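Local coordinates for 4-oxalmesaconate hydratase (Pseudomonas putida, PDB 5CGZ), which catalyses the zinc-dependent hydration of 4-carboxy-2-hydroxymuconate to 4-carboxy-4-hydroxy-2-oxoadipate, the third step of gallate degradation, at residues V15-G19 / F157-Q161; L95-A99 / E132-I136; L111-L115 / A126-Q131; C165-P169 / E226-S230. All coordinates share one frame; numbering follows the deposited sequence. Where two conformers were deposited one is given.

Contact 1: residues V15-G19 / F157-Q161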
loop_
_atom_site.group_PDB
_atom_site.type_symbol
_atom_site.label_atom_id
_atom_site.label_comp_id
_atom_site.label_asym_id
_atom_site.label_seq_id
_atom_site.Cartn_x
_atom_site.Cartn_y
_atom_site.Cartn_z
ATOM N N VAL A 15 -26.499 5.605 13.631
ATOM C CA VAL A 15 -27.321 6.726 13.181
ATOM C C VAL A 15 -26.527 7.629 12.230
ATOM O O VAL A 15 -26.979 7.901 11.125
ATOM C CB VAL A 15 -27.870 7.558 14.375
ATOM C CG1 VAL A 15 -28.649 8.775 13.875
ATOM C CG2 VAL A 15 -28.761 6.690 15.256
ATOM N N TRP A 16 -25.338 8.066 12.639
ATOM C CA TRP A 16 -24.515 8.918 11.771
ATOM C C TRP A 16 -24.133 8.230 10.466
ATOM O O TRP A 16 -24.147 8.849 9.398
ATOM C CB TRP A 16 -23.217 9.347 12.460
ATOM C CG TRP A 16 -23.329 9.921 13.842
ATOM C CD1 TRP A 16 -22.746 9.433 14.978
ATOM C CD2 TRP A 16 -24.027 11.113 14.230
ATOM N NE1 TRP A 16 -23.050 10.242 16.051
ATOM C CE2 TRP A 16 -23.836 11.276 15.619
ATOM C CE3 TRP A 16 -24.793 12.058 13.538
ATOM C CZ2 TRP A 16 -24.389 12.341 16.332
ATOM C CZ3 TRP A 16 -25.341 13.117 14.245
ATOM C CH2 TRP A 16 -25.138 13.247 15.628
ATOM N N ARG A 17 -23.785 6.950 10.560
ATOM C CA ARG A 17 -23.037 6.270 9.495
ATOM C C ARG A 17 -23.855 5.290 8.669
ATOM O O ARG A 17 -23.434 4.915 7.577
ATOM C CB ARG A 17 -21.837 5.520 10.103
ATOM C CG ARG A 17 -21.039 6.389 11.037
ATOM C CD ARG A 17 -19.752 5.768 11.572
ATOM N NE ARG A 17 -19.390 6.573 12.733
ATOM C CZ ARG A 17 -18.904 7.807 12.648
ATOM N NH1 ARG A 17 -18.654 8.348 11.456
ATOM N NH2 ARG A 17 -18.652 8.490 13.751
ATOM N N ALA A 18 -25.006 4.863 9.187
ATOM C CA ALA A 18 -25.787 3.813 8.531
ATOM C C ALA A 18 -27.286 4.114 8.455
ATOM O O ALA A 18 -28.055 3.282 7.968
ATOM C CB ALA A 18 -25.571 2.481 9.253
ATOM N N GLY A 19 -27.701 5.282 8.948
ATOM C CA GLY A 19 -29.114 5.621 9.003
ATOM C C GLY A 19 -29.797 5.505 7.649
ATOM O O GLY A 19 -30.877 4.916 7.531
ATOM N N PHE A 157 -18.910 1.274 6.903
ATOM C CA PHE A 157 -19.511 2.573 6.618
ATOM C C PHE A 157 -18.489 3.677 6.945
ATOM O O PHE A 157 -17.382 3.387 7.423
ATOM C CB PHE A 157 -20.847 2.774 7.373
ATOM C CG PHE A 157 -20.843 2.305 8.810
ATOM C CD1 PHE A 157 -19.829 2.674 9.687
ATOM C CD2 PHE A 157 -21.895 1.524 9.297
ATOM C CE1 PHE A 157 -19.850 2.248 11.026
ATOM C CE2 PHE A 157 -21.925 1.104 10.617
ATOM C CZ PHE A 157 -20.901 1.461 11.485
ATOM N N GLU A 158 -18.843 4.929 6.662
ATOM C CA GLU A 158 -17.856 6.011 6.631
ATOM C C GLU A 158 -17.391 6.466 8.017
ATOM O O GLU A 158 -18.201 6.853 8.856
ATOM C CB GLU A 158 -18.410 7.215 5.866
ATOM C CG GLU A 158 -17.384 8.368 5.766
ATOM C CD GLU A 158 -17.724 9.392 4.687
ATOM O OE1 GLU A 158 -18.617 9.129 3.844
ATOM O OE2 GLU A 158 -17.088 10.463 4.677
ATOM N N PRO A 159 -16.072 6.421 8.265
ATOM C CA PRO A 159 -15.580 6.973 9.537
ATOM C C PRO A 159 -15.506 8.496 9.493
ATOM O O PRO A 159 -15.615 9.106 8.418
ATOM C CB PRO A 159 -14.195 6.344 9.696
ATOM C CG PRO A 159 -13.785 5.909 8.338
ATOM C CD PRO A 159 -15.017 5.767 7.477
ATOM N N HIS A 160 -15.347 9.105 10.660
ATOM C CA HIS A 160 -15.359 10.557 10.776
ATOM C C HIS A 160 -14.252 11.185 9.931
ATOM O O HIS A 160 -14.464 12.214 9.272
ATOM C CB HIS A 160 -15.211 10.971 12.241
ATOM C CG HIS A 160 -15.548 12.405 12.498
ATOM N ND1 HIS A 160 -16.826 12.905 12.356
ATOM C CD2 HIS A 160 -14.776 13.451 12.887
ATOM C CE1 HIS A 160 -16.831 14.190 12.658
ATOM N NE2 HIS A 160 -15.600 14.548 12.984
ATOM N N GLN A 161 -13.081 10.554 9.938
ATOM C CA GLN A 161 -11.945 11.036 9.147
ATOM C C GLN A 161 -11.468 9.944 8.189
ATOM O O GLN A 161 -10.526 9.190 8.487
ATOM C CB GLN A 161 -10.827 11.506 10.075
ATOM C CG GLN A 161 -11.272 12.721 10.877
ATOM C CD GLN A 161 -10.175 13.325 11.730
ATOM O OE1 GLN A 161 -9.206 13.900 11.218
ATOM N NE2 GLN A 161 -10.332 13.211 13.043
HETATM O O HOH W 1 -21.346 5.436 5.325
#

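Contact 2: residues L95-A99 / E132-I136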
loop_
_atom_site.group_PDB
_atom_site.type_symbol
_atom_site.label_atom_id
_atom_site.label_comp_id
_atom_site.label_asym_id
_atom_site.label_seq_id
_atom_site.Cartn_x
_atom_site.Cartn_y
_atom_site.Cartn_z
ATOM N N LEU A 95 -18.105 -12.864 21.320
ATOM C CA LEU A 95 -18.053 -13.420 19.973
ATOM C C LEU A 95 -19.210 -14.383 19.709
ATOM O O LEU A 95 -19.892 -14.281 18.685
ATOM C CB LEU A 95 -16.711 -14.123 19.755
ATOM C CG LEU A 95 -16.504 -14.719 18.366
ATOM C CD1 LEU A 95 -16.396 -13.614 17.323
ATOM C CD2 LEU A 95 -15.265 -15.597 18.353
ATOM N N PHE A 96 -19.442 -15.312 20.636
ATOM C CA PHE A 96 -20.538 -16.275 20.483
ATOM C C PHE A 96 -21.917 -15.588 20.558
ATOM O O PHE A 96 -22.848 -15.960 19.834
ATOM C CB PHE A 96 -20.422 -17.382 21.537
ATOM C CG PHE A 96 -19.224 -18.284 21.345
ATOM C CD1 PHE A 96 -18.847 -18.708 20.074
ATOM C CD2 PHE A 96 -18.471 -18.704 22.432
ATOM C CE1 PHE A 96 -17.756 -19.536 19.898
ATOM C CE2 PHE A 96 -17.371 -19.539 22.260
ATOM C CZ PHE A 96 -17.013 -19.953 20.994
ATOM N N ARG A 97 -22.045 -14.595 21.431
ATOM C CA ARG A 97 -23.255 -13.768 21.501
ATOM C C ARG A 97 -23.579 -13.217 20.113
ATOM O O ARG A 97 -24.708 -13.299 19.633
ATOM C CB ARG A 97 -23.082 -12.599 22.491
ATOM C CG ARG A 97 -23.482 -12.871 23.953
ATOM C CD ARG A 97 -24.437 -11.777 24.506
ATOM N NE ARG A 97 -23.753 -10.657 25.153
ATOM C CZ ARG A 97 -24.352 -9.549 25.604
ATOM N NH1 ARG A 97 -23.623 -8.607 26.178
ATOM N NH2 ARG A 97 -25.669 -9.371 25.484
ATOM N N LEU A 98 -22.566 -12.637 19.469
ATOM C CA LEU A 98 -22.762 -12.037 18.153
ATOM C C LEU A 98 -23.009 -13.103 17.079
ATOM O O LEU A 98 -23.834 -12.909 16.188
ATOM C CB LEU A 98 -21.556 -11.161 17.778
ATOM C CG LEU A 98 -21.749 -10.243 16.567
ATOM C CD1 LEU A 98 -23.054 -9.442 16.693
ATOM C CD2 LEU A 98 -20.555 -9.291 16.423
ATOM N N ALA A 99 -22.300 -14.228 17.155
ATOM C CA ALA A 99 -22.548 -15.324 16.218
ATOM C C ALA A 99 -23.995 -15.807 16.315
ATOM O O ALA A 99 -24.601 -16.173 15.303
ATOM C CB ALA A 99 -21.587 -16.484 16.463
ATOM N N GLU A 132 -15.475 -11.832 12.545
ATOM C CA GLU A 132 -15.163 -13.147 13.079
ATOM C C GLU A 132 -16.454 -13.876 13.484
ATOM O O GLU A 132 -16.579 -15.080 13.248
ATOM C CB GLU A 132 -14.186 -13.075 14.264
ATOM C CG GLU A 132 -13.639 -14.483 14.595
ATOM C CD GLU A 132 -12.578 -14.507 15.681
ATOM O OE1 GLU A 132 -12.424 -13.497 16.396
ATOM O OE2 GLU A 132 -11.894 -15.551 15.815
ATOM N N ALA A 133 -17.418 -13.159 14.070
ATOM C CA ALA A 133 -18.692 -13.792 14.448
ATOM C C ALA A 133 -19.411 -14.350 13.218
ATOM O O ALA A 133 -20.034 -15.419 13.268
ATOM C CB ALA A 133 -19.595 -12.808 15.185
ATOM N N ARG A 134 -19.326 -13.615 12.114
ATOM C CA ARG A 134 -19.882 -14.067 10.847
ATOM C C ARG A 134 -19.296 -15.416 10.424
ATOM O O ARG A 134 -20.021 -16.322 9.989
ATOM C CB ARG A 134 -19.623 -13.010 9.769
ATOM C CG ARG A 134 -20.085 -13.349 8.361
ATOM C CD ARG A 134 -19.780 -12.134 7.474
ATOM N NE ARG A 134 -19.875 -12.398 6.040
ATOM C CZ ARG A 134 -18.958 -13.047 5.322
ATOM N NH1 ARG A 134 -17.863 -13.538 5.899
ATOM N NH2 ARG A 134 -19.148 -13.212 4.020
ATOM N N ILE A 135 -17.976 -15.546 10.542
ATOM C CA ILE A 135 -17.308 -16.783 10.161
ATOM C C ILE A 135 -17.663 -17.931 11.124
ATOM O O ILE A 135 -17.898 -19.058 10.683
ATOM C CB ILE A 135 -15.778 -16.590 10.100
ATOM C CG1 ILE A 135 -15.413 -15.610 8.968
ATOM C CG2 ILE A 135 -15.072 -17.935 9.915
ATOM C CD1 ILE A 135 -13.992 -15.076 9.034
ATOM N N ILE A 136 -17.703 -17.653 12.427
ATOM C CA ILE A 136 -18.133 -18.667 13.396
ATOM C C ILE A 136 -19.518 -19.193 13.013
ATOM O O ILE A 136 -19.761 -20.403 13.024
ATOM C CB ILE A 136 -18.187 -18.124 14.843
ATOM C CG1 ILE A 136 -16.817 -17.584 15.278
ATOM C CG2 ILE A 136 -18.700 -19.214 15.819
ATOM C CD1 ILE A 136 -15.686 -18.573 15.113
#

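Contact 3: residues L111-L115 / A126-Q131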
loop_
_atom_site.group_PDB
_atom_site.type_symbol
_atom_site.label_atom_id
_atom_site.label_comp_id
_atom_site.label_asym_id
_atom_site.label_seq_id
_atom_site.Cartn_x
_atom_site.Cartn_y
_atom_site.Cartn_z
ATOM N N LEU A 111 -23.210 -4.188 7.977
ATOM C CA LEU A 111 -22.518 -2.900 8.005
ATOM C C LEU A 111 -21.803 -2.735 9.341
ATOM O O LEU A 111 -22.388 -2.999 10.397
ATOM C CB LEU A 111 -23.502 -1.745 7.798
ATOM C CG LEU A 111 -24.479 -1.834 6.630
ATOM C CD1 LEU A 111 -25.258 -0.539 6.511
ATOM C CD2 LEU A 111 -23.723 -2.126 5.346
ATOM N N SER A 112 -20.541 -2.317 9.311
ATOM C CA SER A 112 -19.844 -1.994 10.553
ATOM C C SER A 112 -18.737 -0.972 10.272
ATOM O O SER A 112 -18.746 -0.328 9.215
ATOM C CB SER A 112 -19.292 -3.262 11.220
ATOM O OG SER A 112 -18.947 -3.012 12.577
ATOM N N HIS A 113 -17.791 -0.832 11.203
ATOM C CA HIS A 113 -16.776 0.237 11.140
ATOM C C HIS A 113 -15.564 -0.099 10.265
ATOM O O HIS A 113 -15.331 -1.256 9.936
ATOM C CB HIS A 113 -16.268 0.572 12.550
ATOM C CG HIS A 113 -17.327 1.075 13.479
ATOM N ND1 HIS A 113 -17.542 2.423 13.707
ATOM C CD2 HIS A 113 -18.219 0.424 14.259
ATOM C CE1 HIS A 113 -18.522 2.573 14.575
ATOM N NE2 HIS A 113 -18.952 1.371 14.931
ATOM N N SER A 114 -14.774 0.916 9.926
ATOM C CA SER A 114 -13.518 0.694 9.213
ATOM C C SER A 114 -12.558 -0.100 10.091
ATOM O O SER A 114 -12.644 -0.041 11.321
ATOM C CB SER A 114 -12.881 2.034 8.800
ATOM O OG SER A 114 -12.550 2.819 9.940
ATOM N N LEU A 115 -11.633 -0.824 9.469
ATOM C CA LEU A 115 -10.703 -1.679 10.214
ATOM C C LEU A 115 -9.511 -0.907 10.775
ATOM O O LEU A 115 -8.754 -1.433 11.577
ATOM C CB LEU A 115 -10.211 -2.837 9.335
ATOM C CG LEU A 115 -11.091 -4.092 9.475
ATOM C CD1 LEU A 115 -10.514 -5.287 8.756
ATOM C CD2 LEU A 115 -11.302 -4.424 10.958
ATOM N N ALA A 126 -15.099 -3.465 16.871
ATOM C CA ALA A 126 -16.470 -3.788 16.481
ATOM C C ALA A 126 -16.504 -4.509 15.133
ATOM O O ALA A 126 -17.229 -5.498 14.965
ATOM C CB ALA A 126 -17.325 -2.518 16.422
ATOM N N MET A 127 -15.724 -4.019 14.169
ATOM C CA MET A 127 -15.723 -4.650 12.851
ATOM C C MET A 127 -15.059 -6.034 12.899
ATOM O O MET A 127 -15.507 -6.964 12.219
ATOM C CB MET A 127 -15.041 -3.748 11.813
ATOM C CG MET A 127 -14.830 -4.417 10.445
ATOM S SD MET A 127 -16.339 -5.022 9.645
ATOM C CE MET A 127 -16.689 -3.711 8.456
ATOM N N HIS A 128 -14.009 -6.185 13.706
ATOM C CA HIS A 128 -13.375 -7.496 13.859
ATOM C C HIS A 128 -14.328 -8.502 14.506
ATOM O O HIS A 128 -14.367 -9.666 14.102
ATOM C CB HIS A 128 -12.082 -7.387 14.677
ATOM C CG HIS A 128 -10.891 -7.031 13.847
ATOM N ND1 HIS A 128 -10.029 -6.006 14.173
ATOM C CD2 HIS A 128 -10.430 -7.556 12.686
ATOM C CE1 HIS A 128 -9.084 -5.920 13.252
ATOM N NE2 HIS A 128 -9.305 -6.847 12.339
ATOM N N LEU A 129 -15.100 -8.047 15.496
ATOM C CA LEU A 129 -16.150 -8.880 16.090
ATOM C C LEU A 129 -17.175 -9.287 15.041
ATOM O O LEU A 129 -17.532 -10.460 14.924
ATOM C CB LEU A 129 -16.850 -8.144 17.234
ATOM C CG LEU A 129 -16.114 -8.207 18.566
ATOM C CD1 LEU A 129 -16.725 -7.222 19.559
ATOM C CD2 LEU A 129 -16.160 -9.638 19.107
ATOM N N ALA A 130 -17.643 -8.301 14.280
ATOM C CA ALA A 130 -18.630 -8.540 13.238
ATOM C C ALA A 130 -18.128 -9.580 12.242
ATOM O O ALA A 130 -18.857 -10.496 11.873
ATOM C CB ALA A 130 -18.979 -7.229 12.517
ATOM N N GLN A 131 -16.874 -9.448 11.814
ATOM C CA GLN A 131 -16.347 -10.360 10.807
ATOM C C GLN A 131 -16.086 -11.750 11.366
ATOM O O GLN A 131 -16.437 -12.747 10.728
ATOM C CB GLN A 131 -15.069 -9.800 10.180
ATOM C CG GLN A 131 -15.351 -8.655 9.227
ATOM C CD GLN A 131 -14.116 -8.210 8.459
ATOM O OE1 GLN A 131 -13.244 -9.014 8.139
ATOM N NE2 GLN A 131 -14.049 -6.923 8.146
#

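Contact 4: residues C165-P169 / E226-S230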
loop_
_atom_site.group_PDB
_atom_site.type_symbol
_atom_site.label_atom_id
_atom_site.label_comp_id
_atom_site.label_asym_id
_atom_site.label_seq_id
_atom_site.Cartn_x
_atom_site.Cartn_y
_atom_site.Cartn_z
ATOM N N CYS A 165 -8.209 7.121 8.171
ATOM C CA CYS A 165 -8.523 5.715 8.423
ATOM C C CYS A 165 -8.157 4.808 7.254
ATOM O O CYS A 165 -8.403 3.606 7.309
ATOM C CB CYS A 165 -10.009 5.550 8.746
ATOM S SG CYS A 165 -10.509 6.386 10.264
ATOM N N GLU A 166 -7.590 5.383 6.195
ATOM C CA GLU A 166 -7.271 4.632 4.975
ATOM C C GLU A 166 -8.505 3.917 4.414
ATOM O O GLU A 166 -8.446 2.787 3.931
ATOM C CB GLU A 166 -6.137 3.643 5.247
ATOM C CG GLU A 166 -4.829 4.352 5.621
ATOM C CD GLU A 166 -3.785 3.416 6.218
ATOM O OE1 GLU A 166 -3.607 2.300 5.692
ATOM O OE2 GLU A 166 -3.149 3.799 7.224
ATOM N N TRP A 167 -9.626 4.616 4.465
ATOM C CA TRP A 167 -10.901 4.085 4.023
ATOM C C TRP A 167 -11.251 4.719 2.681
ATOM O O TRP A 167 -11.076 5.923 2.489
ATOM C CB TRP A 167 -11.959 4.380 5.089
ATOM C CG TRP A 167 -13.386 4.010 4.784
ATOM C CD1 TRP A 167 -14.031 2.851 5.143
ATOM C CD2 TRP A 167 -14.368 4.825 4.123
ATOM N NE1 TRP A 167 -15.345 2.899 4.738
ATOM C CE2 TRP A 167 -15.577 4.090 4.111
ATOM C CE3 TRP A 167 -14.343 6.098 3.548
ATOM C CZ2 TRP A 167 -16.748 4.593 3.537
ATOM C CZ3 TRP A 167 -15.512 6.595 2.981
ATOM C CH2 TRP A 167 -16.695 5.844 2.979
ATOM N N ARG A 168 -11.715 3.903 1.746
ATOM C CA ARG A 168 -12.134 4.395 0.442
ATOM C C ARG A 168 -13.511 3.828 0.116
ATOM O O ARG A 168 -13.705 2.624 0.179
ATOM C CB ARG A 168 -11.130 3.992 -0.656
ATOM C CG ARG A 168 -11.603 4.383 -2.071
ATOM C CD ARG A 168 -10.653 3.909 -3.178
ATOM N NE ARG A 168 -10.778 2.478 -3.466
ATOM C CZ ARG A 168 -11.643 1.933 -4.332
ATOM N NH1 ARG A 168 -11.641 0.614 -4.508
ATOM N NH2 ARG A 168 -12.512 2.682 -5.021
ATOM N N PRO A 169 -14.470 4.685 -0.243
ATOM C CA PRO A 169 -15.760 4.079 -0.607
ATOM C C PRO A 169 -15.677 3.458 -1.995
ATOM O O PRO A 169 -15.386 4.182 -2.935
ATOM C CB PRO A 169 -16.730 5.267 -0.580
ATOM C CG PRO A 169 -15.862 6.472 -0.911
ATOM C CD PRO A 169 -14.459 6.155 -0.391
ATOM N N GLU A 226 -24.563 7.479 0.943
ATOM C CA GLU A 226 -23.630 6.943 1.930
ATOM C C GLU A 226 -22.543 6.147 1.202
ATOM O O GLU A 226 -22.831 5.402 0.258
ATOM C CB GLU A 226 -24.358 6.068 2.962
ATOM C CG GLU A 226 -25.156 6.892 3.970
ATOM C CD GLU A 226 -26.022 6.058 4.925
ATOM O OE1 GLU A 226 -26.133 4.821 4.751
ATOM O OE2 GLU A 226 -26.603 6.663 5.853
ATOM N N GLY A 227 -21.295 6.342 1.610
ATOM C CA GLY A 227 -20.178 5.611 1.027
ATOM C C GLY A 227 -19.860 4.388 1.868
ATOM O O GLY A 227 -19.909 4.447 3.104
ATOM N N LEU A 228 -19.556 3.279 1.200
ATOM C CA LEU A 228 -19.232 2.014 1.860
ATOM C C LEU A 228 -17.948 1.426 1.283
ATOM O O LEU A 228 -17.695 1.543 0.079
ATOM C CB LEU A 228 -20.360 0.988 1.689
ATOM C CG LEU A 228 -21.746 1.127 2.337
ATOM C CD1 LEU A 228 -21.640 1.242 3.840
ATOM C CD2 LEU A 228 -22.526 2.284 1.753
ATOM N N GLN A 229 -17.150 0.773 2.124
ATOM C CA GLN A 229 -16.030 -0.011 1.615
ATOM C C GLN A 229 -16.288 -1.497 1.830
ATOM O O GLN A 229 -16.439 -1.954 2.959
ATOM C CB GLN A 229 -14.705 0.392 2.277
ATOM C CG GLN A 229 -13.523 -0.390 1.697
ATOM C CD GLN A 229 -12.169 0.308 1.860
ATOM O OE1 GLN A 229 -11.942 1.039 2.819
ATOM N NE2 GLN A 229 -11.264 0.076 0.906
ATOM N N SER A 230 -16.316 -2.238 0.732
ATOM C CA SER A 230 -16.601 -3.668 0.734
ATOM C C SER A 230 -15.452 -4.492 1.251
ATOM O O SER A 230 -14.306 -4.254 0.896
ATOM C CB SER A 230 -16.927 -4.147 -0.683
ATOM O OG SER A 230 -17.898 -3.305 -1.269
HETATM O O HOH W 2 -8.509 1.499 1.210
#

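Contact 1: residues V15-G19 / F157-Q161
Arg17 and Phe157 form a buried helix-to-loop contact beside the zinc site, where the first helix of the Rossmann-like fold, 13-27, meets the loop that leaves parallel strand 154-157. It illustrates how one long side chain can serve two purposes: its aliphatic part packs while its polar end binds. The CB of Arg17 sits over one face of the Phe157 ring, 3.8 Å from the centroid, in a CH-pi contact, and Arg17 CD follows at 3.6 Å from Phe157 CE1. Phe157 can offer this face because its CG stands between the backbone N and the carbonyl carbon (chi1 42°), a crowded position that swings the ring across the arginine. The CB of Ala18 adds apolar contact at 3.8 Å from Phe157 CD2.

Past the ring, the extended arginine chain carries NH1 to the backbone of the loop. NH1 also bonds Tyr199 OH, while NE forms a salt bridge with Asp13, a ligand of the bound zinc. Arg17 therefore probably acts from the second shell, positioning Asp13 while being steadied itself by the loop. A water joins the two backbones, accepting from Glu158 N at 2.9 Å and lying near Arg17 O. The direct polar link is the bond from Arg17 NH1 to Glu158 O, 3.0 Å long with 152° at the hydrogen, arriving in the carbonyl plane and 18° out of the guanidinium plane.

Contact 2: residues L95-A99 / E132-I136
The backbone N of Ala99 donates to Leu95 O at 2.9 Å within its own helix, and against this same amide rests the methyl of Ala133, its CB 3.6 Å from Ala99 N. No hydrogen bond crosses between the two segments. Ala133 enters as a small knob among Leu95, Leu98 and Ala99, with Tyr102 one turn further on, a knobs-into-holes fit; Leu98 CG comes to 3.6 Å from Ala133 CB. Such a small residue lets the axes of the segments approach to 8.3 Å while crossing at -65°. In the Rossmann-like domain, helix 92-105 crosses from outermost strand 76-80 to 110-112, and helix 122-138 from there to adjacent 154-157; the centre of their contact lies about 17 Å from the centre of the chain.

The two methyls of Leu95 divide between neighbouring positions of the partner helix: with CG anti to its amide nitrogen (chi1 -178°), CD1 reaches Ala133 N at 3.4 Å and CD2 reaches Ile136 CG1 at 4.0 Å. Shortening this side chain to alanine is likely to leave a gap over Ala133 and beside Ile136, and to take apolar packing from Pro87 of the third subunit. Glu132 runs across Leu95, its carboxylate salt-bridged to Arg89 of that subunit. On the other flank, Ile136 CG2 touches Ala99 CB and meets the edge of the Phe96 ring.

Contact 3: residues L111-L115 / A126-Q131
Close packing round one carbonyl joins His113 to Met127. The methionine chain bends at chi2 (58°) and again at chi3, curling round His113 O: CB stands 3.1 Å from that oxygen and CE 3.2 Å. The sulfur end passes on to the strand, where Met127 SD lies 3.8 Å from Ser112 CB.

Apolar contacts continue the seam in both directions. Toward the solvent, Leu115 CD2 meets Met127 CG at 3.6 Å, the two side chains crossing at about a right angle. Deeper in, the CB of Ala126 touches His113 CD2 at 3.8 Å.

A CH-pi contact lies at the outer end. Leu115 CD2 sits over the centre of the His128 imidazole, 3.5 Å from its centroid, with the methyl only 13° off the ring normal.

Polar bonds are confined to each side or reach beyond both. Within the helix, Gln131 NE2 makes a weak bond to Met127 SD, which may help to keep the side chain bent. Ser112 OG is bonded to Val7 O and His113 NE2 to Ala9 N, so both atoms find partners in strand 3-8 and the loop that follows it.

His113 also stacks on His123, a ligand of the bound zinc. Strand end, loop and returning helix thus form a beta-alpha unit of the Rossmann-like fold, in which the metal sits at the C-terminal ends of the sheet's parallel strands, as expected of the PIG-L/MshB family.

Contact 4: residues C165-P169 / E226-S230
The loop that leads into strand 171-174, the outermost of this chain on that side, folds over antiparallel strand 225-230, with Trp167, Arg168 and Pro169 resting on Gly227, Leu228 and Gln229. A side-chain amide, not strand pairing, supplies the direct hydrogen bond between these two segments. Arg168 N donates to Gln229 OE1 at 3.1 Å, nearly straight at 166°, but the donor stands well above the carbonyl plane, 63° out of it. The extended Gln229 chain, with CG anti to its own N (chi1 -177°), brings the amide alongside the loop. A water extends the grip: it donates to Glu166 O and accepts from Gln229 NE2 at 3.1 Å.

Trp167 slides past Gln229 in the opposite direction, ring and amide planes almost perpendicular. Trp167 CZ2 brings the indole edge to Gly227 O at 3.2 Å, in the ring plane, while NE1 lies 3.6 Å from Gln229 CB and bonds Ala156 O of the next strand. Replacing Trp167 by a leucine would probably leave Ala156 O without this donor and open a gap beside Gly227. Glycine suits this spot, since a CB on residue 227 would clash with Pro169 CB, now 3.8 Å from Gly227 CA. Pro169 adds a CA-H...O contact, its CA 3.3 Å from Leu228 O.

Across the subunit boundary, Gln164 of the second subunit bonds Arg168 NH2 and Pro169 O. Within the chain, strand 225-230 runs between strands 154-157 and 171-174, and Arg206 of helix 193-212 packs on both Trp167 and Pro169.

How the contacts relate
Contacts 1, 3 and 4 touch one another across the sheet, whereas contact 2 joins them through contact 3 alone. Contacts 1 and 3 have centres 13 Å apart and meet where Phe157 N lies 2.8 Å from Ser112 O, a probable hydrogen bond between neighbouring strands. Contact 4, centred 10 Å from contact 1, leans on it through Trp167, which packs on Glu158 and Pro159. Contact 2 shares helix 122-138 with contact 3, their centres 11 Å apart. The side chains near the zinc are Arg17 of contact 1, about 5 Å from it, and His113 of contact 3, about 4 Å; that of Trp167 stays about 14 Å off, and contact 2 lies away from the metal site.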